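Local coordinates for malonyl CoA:acyl carrier protein malonyltransferase (Streptomyces coelicolor, PDB 1NM2) that probably transfers the malonyl group from malonyl-CoA to holo acyl carrier protein, supplying malonyl-ACP for fatty acid biosynthesis, at residues L153-T159 with A171-Q177; L220-P225 with A239-L245. All coordinates share one frame; numbering follows the deposited sequence.

Interaction 1. Residues L153-T159 with A171-Q177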
ATOM      1  N   LEU A 153      -5.555 -20.322 -11.410  1.00 17.67           N
ATOM      2  CA  LEU A 153      -5.068 -19.141 -12.114  1.00 18.35           C
ATOM      3  C   LEU A 153      -3.622 -19.315 -12.579  1.00 19.13           C
ATOM      4  O   LEU A 153      -3.277 -18.906 -13.685  1.00 17.83           O
ATOM      5  CB  LEU A 153      -5.201 -17.891 -11.235  1.00 18.19           C
ATOM      6  CG  LEU A 153      -4.340 -17.774  -9.977  1.00 19.00           C
ATOM      7  CD1 LEU A 153      -3.007 -17.137 -10.333  1.00 15.41           C
ATOM      8  CD2 LEU A 153      -5.078 -16.924  -8.942  1.00 16.96           C
ATOM      9  N   GLU A 154      -2.783 -19.929 -11.745  1.00 19.33           N
ATOM     10  CA  GLU A 154      -1.390 -20.148 -12.116  1.00 21.29           C
ATOM     11  C   GLU A 154      -1.290 -21.122 -13.286  1.00 21.54           C
ATOM     12  O   GLU A 154      -0.431 -20.970 -14.161  1.00 19.31           O
ATOM     13  CB  GLU A 154      -0.585 -20.685 -10.929  1.00 21.96           C
ATOM     14  CG  GLU A 154      -0.457 -19.689  -9.789  1.00 25.15           C
ATOM     15  CD  GLU A 154       0.489 -20.153  -8.699  1.00 26.10           C
ATOM     16  OE1 GLU A 154       0.407 -21.332  -8.289  1.00 29.61           O
ATOM     17  OE2 GLU A 154       1.307 -19.332  -8.243  1.00 26.61           O
ATOM     18  N   ARG A 155      -2.169 -22.121 -13.299  1.00 22.89           N
ATOM     19  CA  ARG A 155      -2.173 -23.094 -14.385  1.00 24.72           C
ATOM     20  C   ARG A 155      -2.517 -22.397 -15.695  1.00 23.85           C
ATOM     21  O   ARG A 155      -2.099 -22.829 -16.768  1.00 24.12           O
ATOM     22  CB  ARG A 155      -3.198 -24.194 -14.124  1.00 26.96           C
ATOM     23  CG  ARG A 155      -2.621 -25.490 -13.593  1.00 31.63           C
ATOM     24  CD  ARG A 155      -3.690 -26.564 -13.629  1.00 35.22           C
ATOM     25  NE  ARG A 155      -4.231 -26.700 -14.978  1.00 36.79           N
ATOM     26  CZ  ARG A 155      -5.529 -26.717 -15.269  1.00 38.33           C
ATOM     27  NH1 ARG A 155      -6.431 -26.606 -14.303  1.00 38.31           N
ATOM     28  NH2 ARG A 155      -5.923 -26.842 -16.529  1.00 38.63           N
ATOM     29  N   LEU A 156      -3.297 -21.325 -15.601  1.00 23.53           N
ATOM     30  CA  LEU A 156      -3.689 -20.569 -16.780  1.00 22.69           C
ATOM     31  C   LEU A 156      -2.622 -19.549 -17.148  1.00 22.17           C
ATOM     32  O   LEU A 156      -2.754 -18.836 -18.142  1.00 22.44           O
ATOM     33  CB  LEU A 156      -5.029 -19.867 -16.555  1.00 23.97           C
ATOM     34  CG  LEU A 156      -6.282 -20.662 -16.935  1.00 25.68           C
ATOM     35  CD1 LEU A 156      -6.257 -22.042 -16.284  1.00 24.97           C
ATOM     36  CD2 LEU A 156      -7.515 -19.876 -16.499  1.00 25.40           C
ATOM     37  N   GLY A 157      -1.565 -19.476 -16.341  1.00 20.48           N
ATOM     38  CA  GLY A 157      -0.481 -18.559 -16.646  1.00 18.78           C
ATOM     39  C   GLY A 157      -0.463 -17.262 -15.865  1.00 18.26           C
ATOM     40  O   GLY A 157       0.415 -16.426 -16.077  1.00 16.33           O
ATOM     41  N   LEU A 158      -1.422 -17.090 -14.961  1.00 15.84           N
ATOM     42  CA  LEU A 158      -1.493 -15.882 -14.149  1.00 17.39           C
ATOM     43  C   LEU A 158      -0.672 -16.059 -12.875  1.00 17.02           C
ATOM     44  O   LEU A 158      -0.248 -17.163 -12.549  1.00 18.21           O
ATOM     45  CB  LEU A 158      -2.944 -15.583 -13.754  1.00 16.99           C
ATOM     46  CG  LEU A 158      -4.031 -15.317 -14.803  1.00 19.65           C
ATOM     47  CD1 LEU A 158      -3.606 -14.175 -15.695  1.00 20.97           C
ATOM     48  CD2 LEU A 158      -4.309 -16.570 -15.608  1.00 20.24           C
ATOM     49  N   THR A 159      -0.456 -14.968 -12.151  1.00 16.24           N
ATOM     50  CA  THR A 159       0.283 -15.039 -10.903  1.00 18.98           C
ATOM     51  C   THR A 159      -0.597 -14.444  -9.806  1.00 17.75           C
ATOM     52  O   THR A 159      -1.393 -13.538 -10.059  1.00 18.50           O
ATOM     53  CB  THR A 159       1.592 -14.232 -10.965  1.00 19.73           C
ATOM     54  OG1 THR A 159       1.286 -12.837 -10.910  1.00 26.70           O
ATOM     55  CG2 THR A 159       2.336 -14.518 -12.248  1.00 18.27           C
ATOM     56  N   ALA A 171      -5.633 -11.944  -9.106  1.00 16.80           N
ATOM     57  CA  ALA A 171      -4.850 -12.536 -10.186  1.00 17.31           C
ATOM     58  C   ALA A 171      -4.331 -11.431 -11.099  1.00 17.25           C
ATOM     59  O   ALA A 171      -4.968 -10.389 -11.236  1.00 19.31           O
ATOM     60  CB  ALA A 171      -5.709 -13.516 -10.985  1.00 16.37           C
ATOM     61  N   ALA A 172      -3.177 -11.664 -11.717  1.00 15.89           N
ATOM     62  CA  ALA A 172      -2.580 -10.687 -12.614  1.00 16.32           C
ATOM     63  C   ALA A 172      -1.843 -11.378 -13.753  1.00 16.54           C
ATOM     64  O   ALA A 172      -1.239 -12.435 -13.572  1.00 17.80           O
ATOM     65  CB  ALA A 172      -1.622  -9.785 -11.845  1.00 14.85           C
ATOM     66  N   GLY A 173      -1.900 -10.766 -14.927  1.00 16.41           N
ATOM     67  CA  GLY A 173      -1.238 -11.318 -16.093  1.00 16.54           C
ATOM     68  C   GLY A 173      -1.672 -10.540 -17.319  1.00 17.23           C
ATOM     69  O   GLY A 173      -2.085  -9.379 -17.203  1.00 16.77           O
ATOM     70  N   THR A 174      -1.581 -11.165 -18.491  1.00 16.75           N
ATOM     71  CA  THR A 174      -1.979 -10.503 -19.725  1.00 17.98           C
ATOM     72  C   THR A 174      -3.499 -10.443 -19.802  1.00 19.15           C
ATOM     73  O   THR A 174      -4.196 -11.203 -19.129  1.00 18.88           O
ATOM     74  CB  THR A 174      -1.448 -11.252 -20.978  1.00 19.27           C
ATOM     75  OG1 THR A 174      -2.064 -12.543 -21.068  1.00 19.62           O
ATOM     76  CG2 THR A 174       0.060 -11.427 -20.898  1.00 18.55           C
ATOM     77  N   MET A 175      -4.013  -9.534 -20.622  1.00 20.02           N
ATOM     78  CA  MET A 175      -5.452  -9.403 -20.775  1.00 22.50           C
ATOM     79  C   MET A 175      -6.060 -10.689 -21.341  1.00 21.90           C
ATOM     80  O   MET A 175      -7.181 -11.045 -20.998  1.00 21.71           O
ATOM     81  CB  MET A 175      -5.783  -8.204 -21.672  1.00 25.23           C
ATOM     82  CG  MET A 175      -5.425  -6.862 -21.036  1.00 29.83           C
ATOM     83  SD  MET A 175      -6.191  -6.645 -19.402  1.00 35.58           S
ATOM     84  CE  MET A 175      -7.785  -5.963 -19.876  1.00 34.77           C
ATOM     85  N   GLU A 176      -5.321 -11.393 -22.194  1.00 24.10           N
ATOM     86  CA  GLU A 176      -5.822 -12.646 -22.761  1.00 24.21           C
ATOM     87  C   GLU A 176      -6.012 -13.683 -21.656  1.00 22.24           C
ATOM     88  O   GLU A 176      -7.031 -14.371 -21.605  1.00 22.64           O
ATOM     89  CB  GLU A 176      -4.851 -13.210 -23.799  1.00 28.11           C
ATOM     90  CG  GLU A 176      -4.629 -12.335 -25.014  1.00 34.24           C
ATOM     91  CD  GLU A 176      -3.855 -13.056 -26.101  1.00 37.16           C
ATOM     92  OE1 GLU A 176      -2.798 -13.646 -25.787  1.00 40.63           O
ATOM     93  OE2 GLU A 176      -4.303 -13.032 -27.267  1.00 39.51           O
ATOM     94  N   GLN A 177      -5.023 -13.795 -20.777  1.00 20.19           N
ATOM     95  CA  GLN A 177      -5.093 -14.745 -19.675  1.00 19.05           C
ATOM     96  C   GLN A 177      -6.206 -14.356 -18.708  1.00 17.58           C
ATOM     97  O   GLN A 177      -6.965 -15.211 -18.245  1.00 18.46           O
ATOM     98  CB  GLN A 177      -3.748 -14.801 -18.939  1.00 19.61           C
ATOM     99  CG  GLN A 177      -2.570 -15.123 -19.850  1.00 21.15           C
ATOM    100  CD  GLN A 177      -1.213 -14.986 -19.165  1.00 21.74           C
ATOM    101  OE1 GLN A 177      -0.981 -14.061 -18.382  1.00 19.49           O
ATOM    102  NE2 GLN A 177      -0.305 -15.898 -19.481  1.00 18.25           N
TER
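The side chains of Leu158 and Gln177 lie alongside each other, pointing opposite ways, with Leu158 CD1 pressed 3.3 Å from Gln177 CB and its CD2 3.8 Å from the same carbon. CG of Leu158 lies beside its own backbone N, chi1 -61°, which sends the two methyls across to the helix starting at Met175. The rest of Gln177 runs extended past Gly157, NE2 coming to 3.5 Å from Gly157 O. Next to this packing, Thr159 and Ala172 form an antiparallel hydrogen-bonded pair: Thr159 N reaches Ala172 O at 3.0 Å, and Ala172 N returns to Thr159 O at 3.1 Å with a more bent N-H. Further in, Leu153 CD2 meets Ala171 CB at 4.0 Å, both side chains also touching Leu141 of strand 136-143. Two helix ends set the scene. Gly157 closes helix 146-155 in a Schellman motif, and a side chain there would collide with Gln177 NE2. Gln177 OE1 accepts Thr174 N at 3.0 Å, the firm half of a capping box at the start of helix 175-183; the return bond to Thr174 OG1 is less sure. Gln177 thus works twice: its amide oxygen caps its own helix, while its aliphatic part gives Leu158 an apolar surface.

Interaction 2. Residues L220-P225 with A239-L245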
ATOM      1  N   LEU A 220      19.485   7.278  -2.481  1.00 31.14           N
ATOM      2  CA  LEU A 220      19.068   7.173  -1.091  1.00 31.56           C
ATOM      3  C   LEU A 220      20.075   6.455  -0.207  1.00 31.75           C
ATOM      4  O   LEU A 220      20.875   5.642  -0.672  1.00 32.01           O
ATOM      5  CB  LEU A 220      17.727   6.439  -1.000  1.00 31.43           C
ATOM      6  CG  LEU A 220      16.571   6.999  -1.831  1.00 33.24           C
ATOM      7  CD1 LEU A 220      15.347   6.114  -1.660  1.00 32.40           C
ATOM      8  CD2 LEU A 220      16.272   8.426  -1.396  1.00 33.47           C
ATOM      9  N   THR A 221      20.021   6.779   1.077  1.00 30.69           N
ATOM     10  CA  THR A 221      20.867   6.163   2.085  1.00 31.07           C
ATOM     11  C   THR A 221      19.887   5.829   3.201  1.00 30.06           C
ATOM     12  O   THR A 221      19.619   6.654   4.075  1.00 29.91           O
ATOM     13  CB  THR A 221      21.932   7.138   2.614  1.00 33.01           C
ATOM     14  OG1 THR A 221      22.750   7.587   1.526  1.00 34.17           O
ATOM     15  CG2 THR A 221      22.813   6.450   3.644  1.00 33.19           C
ATOM     16  N   PRO A 222      19.317   4.613   3.169  1.00 28.11           N
ATOM     17  CA  PRO A 222      18.351   4.143   4.163  1.00 27.11           C
ATOM     18  C   PRO A 222      18.945   3.853   5.532  1.00 27.22           C
ATOM     19  O   PRO A 222      20.050   3.322   5.642  1.00 28.58           O
ATOM     20  CB  PRO A 222      17.787   2.888   3.514  1.00 25.84           C
ATOM     21  CG  PRO A 222      18.979   2.333   2.819  1.00 26.15           C
ATOM     22  CD  PRO A 222      19.571   3.566   2.163  1.00 27.24           C
ATOM     23  N   ALA A 223      18.207   4.210   6.575  1.00 25.26           N
ATOM     24  CA  ALA A 223      18.650   3.950   7.934  1.00 24.34           C
ATOM     25  C   ALA A 223      17.951   2.683   8.424  1.00 23.81           C
ATOM     26  O   ALA A 223      16.922   2.282   7.875  1.00 22.33           O
ATOM     27  CB  ALA A 223      18.292   5.120   8.839  1.00 24.63           C
ATOM     28  N   ASP A 224      18.516   2.046   9.440  1.00 22.70           N
ATOM     29  CA  ASP A 224      17.909   0.851  10.002  1.00 22.80           C
ATOM     30  C   ASP A 224      16.586   1.250  10.643  1.00 21.32           C
ATOM     31  O   ASP A 224      16.471   2.321  11.230  1.00 20.86           O
ATOM     32  CB  ASP A 224      18.835   0.222  11.048  1.00 24.22           C
ATOM     33  CG  ASP A 224      19.995  -0.524  10.418  1.00 25.97           C
ATOM     34  OD1 ASP A 224      20.914  -0.936  11.155  1.00 28.28           O
ATOM     35  OD2 ASP A 224      19.982  -0.704   9.183  1.00 25.60           O
ATOM     36  N   PRO A 225      15.561   0.399  10.521  1.00 21.70           N
ATOM     37  CA  PRO A 225      14.260   0.724  11.114  1.00 20.65           C
ATOM     38  C   PRO A 225      14.332   0.867  12.634  1.00 21.73           C
ATOM     39  O   PRO A 225      14.961   0.055  13.310  1.00 18.57           O
ATOM     40  CB  PRO A 225      13.379  -0.447  10.676  1.00 22.14           C
ATOM     41  CG  PRO A 225      14.355  -1.581  10.550  1.00 21.21           C
ATOM     42  CD  PRO A 225      15.538  -0.926   9.878  1.00 20.83           C
ATOM     43  N   ALA A 239      15.201  -6.175   9.815  1.00 23.92           N
ATOM     44  CA  ALA A 239      15.997  -5.341  10.710  1.00 24.39           C
ATOM     45  C   ALA A 239      16.968  -4.384  10.026  1.00 22.81           C
ATOM     46  O   ALA A 239      17.387  -3.395  10.623  1.00 23.41           O
ATOM     47  CB  ALA A 239      16.760  -6.232  11.695  1.00 24.71           C
ATOM     48  N   SER A 240      17.311  -4.669   8.774  1.00 21.91           N
ATOM     49  CA  SER A 240      18.256  -3.849   8.017  1.00 21.31           C
ATOM     50  C   SER A 240      17.624  -2.829   7.074  1.00 21.42           C
ATOM     51  O   SER A 240      16.726  -3.165   6.302  1.00 21.07           O
ATOM     52  CB  SER A 240      19.187  -4.764   7.213  1.00 22.29           C
ATOM     53  OG  SER A 240      19.901  -4.037   6.235  1.00 22.82           O
ATOM     54  N   GLY A 241      18.120  -1.592   7.128  1.00 19.58           N
ATOM     55  CA  GLY A 241      17.612  -0.533   6.274  1.00 18.85           C
ATOM     56  C   GLY A 241      17.837  -0.788   4.790  1.00 20.15           C
ATOM     57  O   GLY A 241      16.978  -0.465   3.964  1.00 19.19           O
ATOM     58  N   THR A 242      18.989  -1.354   4.440  1.00 18.23           N
ATOM     59  CA  THR A 242      19.282  -1.657   3.044  1.00 18.77           C
ATOM     60  C   THR A 242      18.400  -2.816   2.573  1.00 17.69           C
ATOM     61  O   THR A 242      17.963  -2.837   1.421  1.00 18.07           O
ATOM     62  CB  THR A 242      20.778  -2.024   2.833  1.00 20.10           C
ATOM     63  OG1 THR A 242      21.159  -3.041   3.766  1.00 21.70           O
ATOM     64  CG2 THR A 242      21.660  -0.802   3.025  1.00 20.84           C
ATOM     65  N   GLU A 243      18.126  -3.773   3.460  1.00 15.18           N
ATOM     66  CA  GLU A 243      17.264  -4.895   3.092  1.00 17.15           C
ATOM     67  C   GLU A 243      15.826  -4.402   2.923  1.00 17.31           C
ATOM     68  O   GLU A 243      15.070  -4.925   2.095  1.00 17.66           O
ATOM     69  CB  GLU A 243      17.338  -6.020   4.138  1.00 18.00           C
ATOM     70  CG  GLU A 243      18.642  -6.818   4.066  1.00 21.93           C
ATOM     71  CD  GLU A 243      18.683  -8.008   5.014  1.00 26.20           C
ATOM     72  OE1 GLU A 243      19.653  -8.794   4.938  1.00 30.61           O
ATOM     73  OE2 GLU A 243      17.755  -8.162   5.835  1.00 28.85           O
ATOM     74  N   VAL A 244      15.452  -3.385   3.699  1.00 17.18           N
ATOM     75  CA  VAL A 244      14.117  -2.808   3.590  1.00 15.87           C
ATOM     76  C   VAL A 244      13.988  -2.174   2.204  1.00 16.53           C
ATOM     77  O   VAL A 244      13.021  -2.418   1.478  1.00 17.60           O
ATOM     78  CB  VAL A 244      13.875  -1.710   4.662  1.00 17.25           C
ATOM     79  CG1 VAL A 244      12.649  -0.875   4.287  1.00 14.96           C
ATOM     80  CG2 VAL A 244      13.664  -2.355   6.034  1.00 17.99           C
ATOM     81  N   LEU A 245      14.975  -1.363   1.841  1.00 17.55           N
ATOM     82  CA  LEU A 245      14.980  -0.697   0.547  1.00 17.14           C
ATOM     83  C   LEU A 245      15.035  -1.675  -0.628  1.00 18.16           C
ATOM     84  O   LEU A 245      14.328  -1.496  -1.628  1.00 19.54           O
ATOM     85  CB  LEU A 245      16.156   0.283   0.467  1.00 18.85           C
ATOM     86  CG  LEU A 245      16.294   1.095  -0.827  1.00 16.98           C
ATOM     87  CD1 LEU A 245      15.004   1.839  -1.122  1.00 17.76           C
ATOM     88  CD2 LEU A 245      17.449   2.065  -0.695  1.00 19.19           C
TER
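The N-terminus of helix 241-251 meets the irregular chain 220-225 here, and a carboxylate from that chain accepts a hydrogen bond from the first N-H of the helix. Gly241 N donates to Asp224 OD2 at 2.9 Å in a nearly straight bond (166°), approaching from the anti side and lying 29° out of the carboxylate plane. With CG of Asp224 beside its own backbone N (chi1 -76°), the carboxylate is brought to the helix start, where its negative charge probably interacts favourably with the helix dipole. Ser240 is the N-cap proper. Its OG receives Thr242 OG1 at 2.9 Å, along with weak bonds from the backbone N of Thr242 and of Glu243.

The backbones come very close at Gly241, whose CA makes a CA-H...O contact of 3.3 Å with Ala223 O; a CB on this residue would run into that same oxygen. Prolines pack at both ends of this close approach. Pro225 rests its CD 3.2 Å and its CG 3.5 Å from Ala239 O. Replacing Pro225 by alanine takes away both ring carbons, and would probably open a gap beside Ala239 O and free the backbone next to Asp224, so that the carboxylate is held less firmly for Gly241 N. Pro222 sets CB against Gly241 O, while its CG lies 3.8 Å from Leu245 CD2, the proline side chain set roughly perpendicular to that of the leucine.

Leu220 CD1 extends the apolar row by touching Leu245 CD1, and both leucines also reach Leu119 of helix 113-132. Pro222 and Pro225 both touch Val110, and Ala223 shares a backbone hydrogen bond with it. The loop leading from helix 207-217 to strand 228-229 is therefore pinned between the start of helix 241-251, the chain at Val110 and helix 113-132.

Interactions 1 and 2 lie in different parts of the acyltransferase fold, their centres 33 Å apart and their nearest atoms about 20 Å apart. Interaction 1 belongs to the smaller, ferredoxin-like subdomain with its mixed sheet; interaction 2 is on the alpha/beta hydrolase-like core. Each involves the start of a helix, 175-183 in one and 241-251 in the other. The chain connects them: residues 200-205, some of which touch interaction 1, run on into helix 207-217, which leads to the loop of interaction 2. Neither contact includes the nickel ligands Asp50 and Asp52, or the probable GxSxG nucleophile elbow following strand 93-96.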